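Aspartate aminotransferase (Giardia lamblia, PDB 3MEB) probably catalyses the reversible transfer of an amino group between L-aspartate and 2-oxoglutarate, giving oxaloacetate and L-glutamate, with pyridoxal 5'-phosphate as cofactor. Local coordinates at residues A[67-72]-A[351-356]; A[104-109]-A[345-350]; A[277-282]-A[334-339]. All blocks are in the same frame, centred on the assembly; numbering follows the deposited sequence.

Interaction 1 of 3, residues A[67-72]-A[351-356]; sequences WILPAV and KEMSAR
Met353 reaches out from helix 340-370 and divides its length between two side chains that precede helix 70-81. Its CG lies 3.5 Å from Trp67 CZ3, at an oblique approach to the indole, while SD sits 5.1 Å from the centroid of the six-membered ring of Trp67. The line from sulfur to centroid runs 80° off the ring normal, so the sulfur is beside the ring rim, in an edge-on Met-aromatic contact. Beyond the sulfur the methionine bends (chi3 -85°), and the turn carries CE off the indole to Leu69, where it lies 3.8 Å from Leu69 CD1 and 4.1 Å from Leu69 CD2; these two side chains meet at about a right angle. Leu69 is the N-cap residue of helix 70-81, and the contact therefore seats the start of that helix, together with the loop leading into it, against the long helix 340-370 of this aminotransferase. With CG anti to the backbone N (chi1 -168°), Trp67 turns the CZ3 end of its indole toward Met353. Tyr59 and Phe247 also touch Met353. One turn along, Arg356 has its guanidinium hydrogen-bonded to the carbonyl oxygens of Arg60 and Leu425.

Interaction 2 of 3, residues A[104-109]-A[345-350]; sequences QFLMFG and MFYDNV. With EDO (1,2-ethanediol), chain I.
A phenol oxygen meeting a hydrocarbon edge is the odd feature here: Tyr347 OH lies 3.5 Å from both Phe105 CE2 and Phe105 CZ, near the plane of the phenyl ring. The equal distances put the oxygen opposite the middle of the CE2-CZ bond. Tyr347 of helix 340-370 and Phe105 of helix 97-108 reach toward each other and join the two helices across segments whose nearest CA atoms, those of Leu106 and Tyr347, are 10.9 Å apart. A chi1 of 163° swings the Phe105 ring away from the backbone N, so that its far end meets the hydroxyl. Leu106 approaches the tyrosine at another point, its CD2 near the ring plane and a loose 4.5 Å from Tyr347 CE1. It also rests on Phe275, Phe279 and Val337, toward the protein interior. Gly109 (phi 93°) is the first residue to leave the helical path after helix 97-108. The Phe108 carbonyl O accepts a 2.8 Å hydrogen bond from O2 of an ethanediol, probably a crystallisation additive. The interhelix contact is van der Waals in kind, and its place at the ring edge would set the phenol oxygen against the weakly positive C-H rim of Phe105, a probably mild attraction.

Interaction 3 of 3, residues A[277-282]-A[334-339]; sequences KNFGLY and QVIVHD. With SO4 (sulfate ion), chain C.
Phe279 drives its ring edge-first into helix 327-337, and this is the close-packed half of the contact. Ile336 CD1 lies in the plane of the phenyl ring, 3.8 Å from Phe279 CD2 and equally 3.8 Å from Phe279 CE2, as the two side chains run antiparallel alongside one another. The isoleucine's other branch follows, with CG2 4.0 Å from Phe279 CE2. Both branches can reach the same ring edge because CG1 stands beside the backbone N (chi1 -70°) while CG2 stands beside the carbonyl carbon. Val337 is the looser partner: its CG2 comes no nearer than 4.2 Å, to Phe279 CZ, and its side chain crosses the phenylalanine at about a right angle. Phe346 stacks on the ring of Phe279, so helix 340-370 also meets this side chain. Past Val337 the helix ends, and His338 is exposed to solvent. At the start of segment 277-282, far from helix 327-337, Lys277 makes polar contacts instead. Its NZ gives a hydrogen bond of 3.1 Å to sulfate O3, and is also hydrogen-bonded to the Gly57 carbonyl and to Tyr90 OH of the second subunit. Trp155, Asn213 and Arg419 bind the same sulfate, probably from the crystallisation liquor. Lys277 belongs to the pyridoxal phosphate pocket, and a lysine just after a strand of the large-domain sheet, at the subunit interface, is characteristic of fold-type I aminotransferases.

In the fold
Helix 340-370 serves both interaction 1 and interaction 2, whose centres are 13 Å apart; Asn349 OD1 joins them through a probable hydrogen bond of 3.0 Å to Ala71 N. Interaction 3 lies closer to both than they do to each other, its centre 8 Å from that of interaction 2 and 11 Å from that of interaction 1. Its loop meets both: the Asn278 carbonyl O is 3.4 Å from Leu69 CD2, from Met353 CE and from Phe346 CE1. Along the chain, interaction 3 is nested within the loops closed by the other two. It holds Lys277 of the cofactor pocket, whereas the side chains of Met353 and Leu106 each lie about 13 Å from a bound pyridoxal phosphate.

Interaction 1 of 3, residues A[67-72]-A[351-356]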
loop_
_atom_site.group_PDB
_atom_site.type_symbol
_atom_site.label_atom_id
_atom_site.label_comp_id
_atom_site.label_asym_id
_atom_site.label_seq_id
_atom_site.Cartn_x
_atom_site.Cartn_y
_atom_site.Cartn_z
ATOM N N TRP A 67 -18.380 -0.696 -14.081
ATOM C CA TRP A 67 -18.082 -1.216 -15.399
ATOM C C TRP A 67 -16.677 -1.767 -15.458
ATOM O O TRP A 67 -15.705 -0.994 -15.404
ATOM C CB TRP A 67 -18.199 -0.109 -16.452
ATOM C CG TRP A 67 -18.188 -0.626 -17.877
ATOM C CD1 TRP A 67 -19.031 -1.537 -18.425
ATOM C CD2 TRP A 67 -17.289 -0.236 -18.916
ATOM N NE1 TRP A 67 -18.717 -1.749 -19.751
ATOM C CE2 TRP A 67 -17.643 -0.960 -20.074
ATOM C CE3 TRP A 67 -16.219 0.647 -18.980
ATOM C CZ2 TRP A 67 -16.977 -0.801 -21.280
ATOM C CZ3 TRP A 67 -15.551 0.796 -20.193
ATOM C CH2 TRP A 67 -15.926 0.069 -21.310
ATOM N N ILE A 68 -16.557 -3.099 -15.581
ATOM C CA ILE A 68 -15.270 -3.720 -15.864
ATOM C C ILE A 68 -14.924 -3.522 -17.348
ATOM O O ILE A 68 -15.653 -3.981 -18.227
ATOM C CB ILE A 68 -15.256 -5.227 -15.530
ATOM C CG1 ILE A 68 -15.637 -5.447 -14.037
ATOM C CG2 ILE A 68 -13.908 -5.815 -15.827
ATOM C CD1 ILE A 68 -14.489 -5.350 -13.072
ATOM N N LEU A 69 -13.815 -2.857 -17.631
ATOM C CA LEU A 69 -13.380 -2.681 -19.025
ATOM C C LEU A 69 -13.256 -4.036 -19.714
ATOM O O LEU A 69 -12.687 -4.939 -19.140
ATOM C CB LEU A 69 -12.046 -1.946 -19.120
ATOM C CG LEU A 69 -12.085 -0.420 -19.131
ATOM C CD1 LEU A 69 -12.646 0.119 -17.806
ATOM C CD2 LEU A 69 -10.679 0.110 -19.451
ATOM N N PRO A 70 -13.796 -4.181 -20.948
ATOM C CA PRO A 70 -13.617 -5.455 -21.671
ATOM C C PRO A 70 -12.133 -5.884 -21.755
ATOM O O PRO A 70 -11.836 -7.086 -21.618
ATOM C CB PRO A 70 -14.200 -5.160 -23.044
ATOM C CG PRO A 70 -15.298 -4.189 -22.786
ATOM C CD PRO A 70 -14.739 -3.291 -21.653
ATOM N N ALA A 71 -11.204 -4.924 -21.912
ATOM C CA ALA A 71 -9.766 -5.271 -21.898
ATOM C C ALA A 71 -9.339 -5.869 -20.575
ATOM O O ALA A 71 -8.590 -6.849 -20.560
ATOM C CB ALA A 71 -8.889 -4.077 -22.253
ATOM N N VAL A 72 -9.834 -5.306 -19.464
ATOM C CA VAL A 72 -9.593 -5.856 -18.109
ATOM C C VAL A 72 -10.259 -7.230 -17.908
ATOM O O VAL A 72 -9.655 -8.158 -17.338
ATOM C CB VAL A 72 -10.004 -4.823 -17.026
ATOM C CG1 VAL A 72 -9.875 -5.403 -15.612
ATOM C CG2 VAL A 72 -9.157 -3.482 -17.237
ATOM N N LYS A 351 -12.071 5.502 -24.758
ATOM C CA LYS A 351 -12.875 6.395 -25.622
ATOM C C LYS A 351 -14.387 6.250 -25.368
ATOM O O LYS A 351 -15.090 7.258 -25.298
ATOM C CB LYS A 351 -12.554 6.162 -27.091
ATOM C CG LYS A 351 -11.202 6.757 -27.539
ATOM C CD LYS A 351 -10.747 6.167 -28.882
ATOM C CE LYS A 351 -9.428 6.752 -29.416
ATOM N NZ LYS A 351 -9.260 8.240 -29.219
ATOM N N GLU A 352 -14.871 5.003 -25.212
ATOM C CA GLU A 352 -16.284 4.754 -24.886
ATOM C C GLU A 352 -16.680 5.433 -23.564
ATOM O O GLU A 352 -17.746 6.032 -23.475
ATOM C CB GLU A 352 -16.597 3.243 -24.827
ATOM N N MET A 353 -15.822 5.352 -22.544
ATOM C CA MET A 353 -16.075 6.044 -21.298
ATOM C C MET A 353 -16.121 7.557 -21.509
ATOM O O MET A 353 -17.038 8.197 -21.020
ATOM C CB MET A 353 -15.047 5.714 -20.207
ATOM C CG MET A 353 -15.012 4.266 -19.818
ATOM S SD MET A 353 -14.105 3.918 -18.272
ATOM C CE MET A 353 -12.427 3.793 -18.891
ATOM N N SER A 354 -15.175 8.119 -22.253
ATOM C CA SER A 354 -15.167 9.577 -22.484
ATOM C C SER A 354 -16.423 9.994 -23.236
ATOM O O SER A 354 -17.000 11.053 -22.994
ATOM C CB SER A 354 -13.927 9.997 -23.309
ATOM O OG SER A 354 -13.872 11.413 -23.471
ATOM N N ALA A 355 -16.825 9.164 -24.181
ATOM C CA ALA A 355 -17.954 9.467 -25.023
ATOM C C ALA A 355 -19.230 9.495 -24.180
ATOM O O ALA A 355 -20.077 10.390 -24.353
ATOM C CB ALA A 355 -18.061 8.472 -26.203
ATOM N N ARG A 356 -19.372 8.555 -23.250
ATOM C CA ARG A 356 -20.591 8.552 -22.420
ATOM C C ARG A 356 -20.676 9.790 -21.525
ATOM O O ARG A 356 -21.763 10.371 -21.324
ATOM C CB ARG A 356 -20.739 7.271 -21.601
ATOM C CG ARG A 356 -22.202 6.976 -21.284
ATOM C CD ARG A 356 -22.401 5.779 -20.357
ATOM N NE ARG A 356 -22.126 6.107 -18.951
ATOM C CZ ARG A 356 -22.876 6.883 -18.174
ATOM N NH1 ARG A 356 -22.483 7.121 -16.928
ATOM N NH2 ARG A 356 -23.977 7.478 -18.637
#

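Interaction 2 of 3, residues A[104-109]-A[345-350]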
loop_
_atom_site.group_PDB
_atom_site.type_symbol
_atom_site.label_atom_id
_atom_site.label_comp_id
_atom_site.label_asym_id
_atom_site.label_seq_id
_atom_site.Cartn_x
_atom_site.Cartn_y
_atom_site.Cartn_z
ATOM N N GLN A 104 5.787 3.244 -18.354
ATOM C CA GLN A 104 6.566 4.198 -19.143
ATOM C C GLN A 104 6.024 4.412 -20.551
ATOM O O GLN A 104 5.931 5.543 -21.003
ATOM C CB GLN A 104 7.993 3.741 -19.272
ATOM C CG GLN A 104 8.767 3.785 -17.968
ATOM C CD GLN A 104 10.146 3.200 -18.109
ATOM O OE1 GLN A 104 10.448 2.582 -19.113
ATOM N NE2 GLN A 104 10.993 3.394 -17.099
ATOM N N PHE A 105 5.697 3.324 -21.245
ATOM C CA PHE A 105 5.077 3.429 -22.563
ATOM C C PHE A 105 3.877 4.349 -22.551
ATOM O O PHE A 105 3.772 5.202 -23.411
ATOM C CB PHE A 105 4.742 2.026 -23.132
ATOM C CG PHE A 105 3.773 2.031 -24.254
ATOM C CD1 PHE A 105 4.205 2.184 -25.550
ATOM C CD2 PHE A 105 2.434 1.883 -24.024
ATOM C CE1 PHE A 105 3.305 2.195 -26.620
ATOM C CE2 PHE A 105 1.523 1.879 -25.091
ATOM C CZ PHE A 105 1.963 2.046 -26.372
ATOM N N LEU A 106 2.960 4.184 -21.605
ATOM C CA LEU A 106 1.723 4.932 -21.614
ATOM C C LEU A 106 1.968 6.403 -21.345
ATOM O O LEU A 106 1.384 7.253 -21.993
ATOM C CB LEU A 106 0.737 4.387 -20.564
ATOM C CG LEU A 106 0.047 3.046 -20.885
ATOM C CD1 LEU A 106 -0.752 2.594 -19.704
ATOM C CD2 LEU A 106 -0.846 3.201 -22.103
ATOM N N MET A 107 2.879 6.702 -20.424
ATOM C CA MET A 107 3.091 8.078 -20.001
ATOM C C MET A 107 3.964 8.829 -20.989
ATOM O O MET A 107 3.620 9.948 -21.386
ATOM C CB MET A 107 3.770 8.124 -18.648
ATOM C CG MET A 107 4.052 9.520 -18.162
ATOM S SD MET A 107 2.556 10.473 -17.979
ATOM C CE MET A 107 1.472 9.514 -16.986
ATOM N N PHE A 108 5.088 8.214 -21.367
ATOM C CA PHE A 108 6.123 8.902 -22.166
ATOM C C PHE A 108 6.153 8.549 -23.646
ATOM O O PHE A 108 6.853 9.212 -24.466
ATOM C CB PHE A 108 7.477 8.627 -21.517
ATOM C CG PHE A 108 7.538 9.009 -20.077
ATOM C CD1 PHE A 108 7.564 10.327 -19.688
ATOM C CD2 PHE A 108 7.574 8.035 -19.088
ATOM C CE1 PHE A 108 7.630 10.701 -18.344
ATOM C CE2 PHE A 108 7.615 8.398 -17.716
ATOM C CZ PHE A 108 7.651 9.756 -17.364
ATOM N N GLY A 109 5.402 7.534 -24.041
ATOM C CA GLY A 109 5.516 7.020 -25.391
ATOM C C GLY A 109 6.485 5.861 -25.604
ATOM O O GLY A 109 7.299 5.481 -24.731
ATOM N N MET A 345 -8.065 -2.660 -27.723
ATOM C CA MET A 345 -9.329 -2.776 -27.013
ATOM C C MET A 345 -9.369 -1.785 -25.850
ATOM O O MET A 345 -10.350 -1.069 -25.676
ATOM C CB MET A 345 -9.543 -4.206 -26.510
ATOM C CG MET A 345 -10.921 -4.448 -25.855
ATOM S SD MET A 345 -11.113 -6.128 -25.241
ATOM C CE MET A 345 -11.078 -7.053 -26.803
ATOM N N PHE A 346 -8.307 -1.750 -25.064
ATOM C CA PHE A 346 -8.191 -0.768 -23.980
ATOM C C PHE A 346 -8.428 0.654 -24.460
ATOM O O PHE A 346 -9.222 1.395 -23.872
ATOM C CB PHE A 346 -6.826 -0.847 -23.349
ATOM C CG PHE A 346 -6.552 0.269 -22.385
ATOM C CD1 PHE A 346 -7.300 0.397 -21.221
ATOM C CD2 PHE A 346 -5.570 1.181 -22.645
ATOM C CE1 PHE A 346 -7.051 1.449 -20.333
ATOM C CE2 PHE A 346 -5.319 2.209 -21.772
ATOM C CZ PHE A 346 -6.076 2.337 -20.609
ATOM N N TYR A 347 -7.738 1.051 -25.521
ATOM C CA TYR A 347 -7.901 2.424 -26.033
ATOM C C TYR A 347 -9.335 2.733 -26.457
ATOM O O TYR A 347 -9.820 3.846 -26.216
ATOM C CB TYR A 347 -6.992 2.684 -27.225
ATOM C CG TYR A 347 -5.500 2.774 -27.002
ATOM C CD1 TYR A 347 -4.943 3.229 -25.788
ATOM C CD2 TYR A 347 -4.621 2.474 -28.048
ATOM C CE1 TYR A 347 -3.551 3.336 -25.635
ATOM C CE2 TYR A 347 -3.229 2.583 -27.886
ATOM C CZ TYR A 347 -2.718 3.021 -26.694
ATOM O OH TYR A 347 -1.350 3.119 -26.580
ATOM N N ASP A 348 -9.981 1.782 -27.150
ATOM C CA ASP A 348 -11.393 1.874 -27.542
ATOM C C ASP A 348 -12.306 1.990 -26.297
ATOM O O ASP A 348 -13.266 2.763 -26.277
ATOM C CB ASP A 348 -11.851 0.608 -28.319
ATOM C CG ASP A 348 -11.161 0.432 -29.687
ATOM O OD1 ASP A 348 -10.501 1.348 -30.173
ATOM O OD2 ASP A 348 -11.311 -0.635 -30.317
ATOM N N ASN A 349 -11.975 1.220 -25.254
ATOM C CA ASN A 349 -12.766 1.192 -24.032
ATOM C C ASN A 349 -12.750 2.554 -23.312
ATOM O O ASN A 349 -13.793 3.053 -22.881
ATOM C CB ASN A 349 -12.219 0.142 -23.052
ATOM C CG ASN A 349 -12.464 -1.312 -23.477
ATOM O OD1 ASN A 349 -11.815 -2.211 -22.912
ATOM N ND2 ASN A 349 -13.365 -1.562 -24.432
ATOM N N VAL A 350 -11.570 3.144 -23.181
ATOM C CA VAL A 350 -11.407 4.478 -22.591
ATOM C C VAL A 350 -12.174 5.553 -23.428
ATOM O O VAL A 350 -12.864 6.397 -22.858
ATOM C CB VAL A 350 -9.920 4.808 -22.431
ATOM C CG1 VAL A 350 -9.682 6.215 -21.822
ATOM C CG2 VAL A 350 -9.232 3.740 -21.541
HETATM C C1 EDO I . 10.566 12.162 -23.352
HETATM O O1 EDO I . 11.292 11.490 -24.345
HETATM C C2 EDO I . 9.324 11.410 -22.937
HETATM O O2 EDO I . 8.247 11.566 -23.881
#

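Interaction 3 of 3, residues A[277-282]-A[334-339]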
loop_
_atom_site.group_PDB
_atom_site.type_symbol
_atom_site.label_atom_id
_atom_site.label_comp_id
_atom_site.label_asym_id
_atom_site.label_seq_id
_atom_site.Cartn_x
_atom_site.Cartn_y
_atom_site.Cartn_z
ATOM N N LYS A 277 -8.591 5.098 -12.757
ATOM C CA LYS A 277 -9.707 5.581 -13.548
ATOM C C LYS A 277 -9.631 5.099 -14.989
ATOM O O LYS A 277 -10.604 4.577 -15.515
ATOM C CB LYS A 277 -9.791 7.099 -13.491
ATOM C CG LYS A 277 -10.201 7.626 -12.103
ATOM C CD LYS A 277 -9.044 8.155 -11.366
ATOM C CE LYS A 277 -9.508 9.083 -10.242
ATOM N NZ LYS A 277 -10.423 8.470 -9.236
ATOM N N ASN A 278 -8.482 5.279 -15.643
ATOM C CA ASN A 278 -8.387 4.853 -17.025
ATOM C C ASN A 278 -8.498 3.327 -17.223
ATOM O O ASN A 278 -9.184 2.900 -18.158
ATOM C CB ASN A 278 -7.183 5.462 -17.772
ATOM C CG ASN A 278 -5.863 5.272 -17.072
ATOM O OD1 ASN A 278 -5.678 4.379 -16.247
ATOM N ND2 ASN A 278 -4.904 6.173 -17.391
ATOM N N PHE A 279 -7.896 2.514 -16.351
ATOM C CA PHE A 279 -8.119 1.068 -16.438
ATOM C C PHE A 279 -9.303 0.599 -15.614
ATOM O O PHE A 279 -9.625 -0.578 -15.655
ATOM C CB PHE A 279 -6.892 0.255 -16.013
ATOM C CG PHE A 279 -5.768 0.258 -17.016
ATOM C CD1 PHE A 279 -4.861 1.318 -17.066
ATOM C CD2 PHE A 279 -5.597 -0.794 -17.889
ATOM C CE1 PHE A 279 -3.813 1.310 -17.982
ATOM C CE2 PHE A 279 -4.556 -0.814 -18.808
ATOM C CZ PHE A 279 -3.652 0.216 -18.851
ATOM N N GLY A 280 -9.918 1.489 -14.842
ATOM C CA GLY A 280 -11.005 1.100 -13.930
ATOM C C GLY A 280 -10.539 0.143 -12.808
ATOM O O GLY A 280 -11.306 -0.718 -12.347
ATOM N N LEU A 281 -9.292 0.313 -12.347
ATOM C CA LEU A 281 -8.724 -0.597 -11.351
ATOM C C LEU A 281 -8.677 0.048 -9.962
ATOM O O LEU A 281 -7.823 -0.301 -9.158
ATOM C CB LEU A 281 -7.334 -1.107 -11.780
ATOM C CG LEU A 281 -7.311 -1.792 -13.150
ATOM C CD1 LEU A 281 -5.881 -2.112 -13.544
ATOM C CD2 LEU A 281 -8.156 -3.049 -13.153
ATOM N N TYR A 282 -9.597 0.987 -9.722
ATOM C CA TYR A 282 -9.755 1.695 -8.435
ATOM C C TYR A 282 -9.247 0.936 -7.202
ATOM O O TYR A 282 -8.281 1.357 -6.540
ATOM C CB TYR A 282 -11.240 2.049 -8.211
ATOM C CG TYR A 282 -11.859 2.791 -9.385
ATOM C CD1 TYR A 282 -11.762 4.172 -9.469
ATOM C CD2 TYR A 282 -12.520 2.107 -10.412
ATOM C CE1 TYR A 282 -12.288 4.855 -10.521
ATOM C CE2 TYR A 282 -13.046 2.792 -11.476
ATOM C CZ TYR A 282 -12.918 4.179 -11.522
ATOM O OH TYR A 282 -13.417 4.885 -12.573
ATOM N N GLN A 334 0.058 -4.859 -17.340
ATOM C CA GLN A 334 1.110 -5.345 -18.195
ATOM C C GLN A 334 0.561 -6.305 -19.260
ATOM O O GLN A 334 0.999 -6.281 -20.411
ATOM C CB GLN A 334 2.234 -5.980 -17.351
ATOM C CG GLN A 334 2.037 -7.402 -16.885
ATOM C CD GLN A 334 3.175 -7.816 -15.974
ATOM O OE1 GLN A 334 3.705 -6.983 -15.223
ATOM N NE2 GLN A 334 3.585 -9.085 -16.052
ATOM N N VAL A 335 -0.399 -7.136 -18.868
ATOM C CA VAL A 335 -1.010 -8.081 -19.822
ATOM C C VAL A 335 -1.747 -7.331 -20.974
ATOM O O VAL A 335 -1.684 -7.731 -22.155
ATOM C CB VAL A 335 -1.939 -9.077 -19.096
ATOM C CG1 VAL A 335 -2.911 -9.814 -20.114
ATOM C CG2 VAL A 335 -1.086 -10.100 -18.272
ATOM N N ILE A 336 -2.457 -6.277 -20.628
ATOM C CA ILE A 336 -3.140 -5.440 -21.602
ATOM C C ILE A 336 -2.117 -4.754 -22.524
ATOM O O ILE A 336 -2.190 -4.868 -23.758
ATOM C CB ILE A 336 -4.061 -4.384 -20.914
ATOM C CG1 ILE A 336 -5.276 -5.088 -20.279
ATOM C CG2 ILE A 336 -4.542 -3.338 -21.944
ATOM C CD1 ILE A 336 -6.162 -4.249 -19.347
ATOM N N VAL A 337 -1.173 -4.041 -21.923
ATOM C CA VAL A 337 -0.293 -3.155 -22.700
ATOM C C VAL A 337 0.635 -3.899 -23.687
ATOM O O VAL A 337 0.924 -3.414 -24.780
ATOM C CB VAL A 337 0.500 -2.218 -21.771
ATOM C CG1 VAL A 337 1.634 -1.503 -22.546
ATOM C CG2 VAL A 337 -0.447 -1.232 -21.143
ATOM N N HIS A 338 1.057 -5.100 -23.331
ATOM C CA HIS A 338 1.977 -5.865 -24.183
ATOM C C HIS A 338 1.267 -6.796 -25.164
ATOM O O HIS A 338 1.933 -7.551 -25.863
ATOM C CB HIS A 338 2.939 -6.674 -23.285
ATOM C CG HIS A 338 3.886 -5.804 -22.512
ATOM N ND1 HIS A 338 5.060 -5.337 -23.058
ATOM C CD2 HIS A 338 3.827 -5.307 -21.254
ATOM C CE1 HIS A 338 5.695 -4.606 -22.157
ATOM N NE2 HIS A 338 4.963 -4.568 -21.054
ATOM N N ASP A 339 -0.066 -6.782 -25.193
ATOM C CA ASP A 339 -0.809 -7.539 -26.213
ATOM C C ASP A 339 -1.454 -6.512 -27.157
ATOM O O ASP A 339 -2.250 -5.683 -26.728
ATOM C CB ASP A 339 -1.841 -8.448 -25.555
ATOM C CG ASP A 339 -2.578 -9.295 -26.530
ATOM O OD1 ASP A 339 -3.487 -8.773 -27.193
ATOM O OD2 ASP A 339 -2.276 -10.512 -26.604
HETATM S S SO4 C . -11.829 11.622 -6.523
HETATM O O1 SO4 C . -11.365 13.027 -6.570
HETATM O O2 SO4 C . -13.263 11.517 -6.292
HETATM O O3 SO4 C . -11.448 10.987 -7.762
HETATM O O4 SO4 C . -11.106 11.003 -5.435
#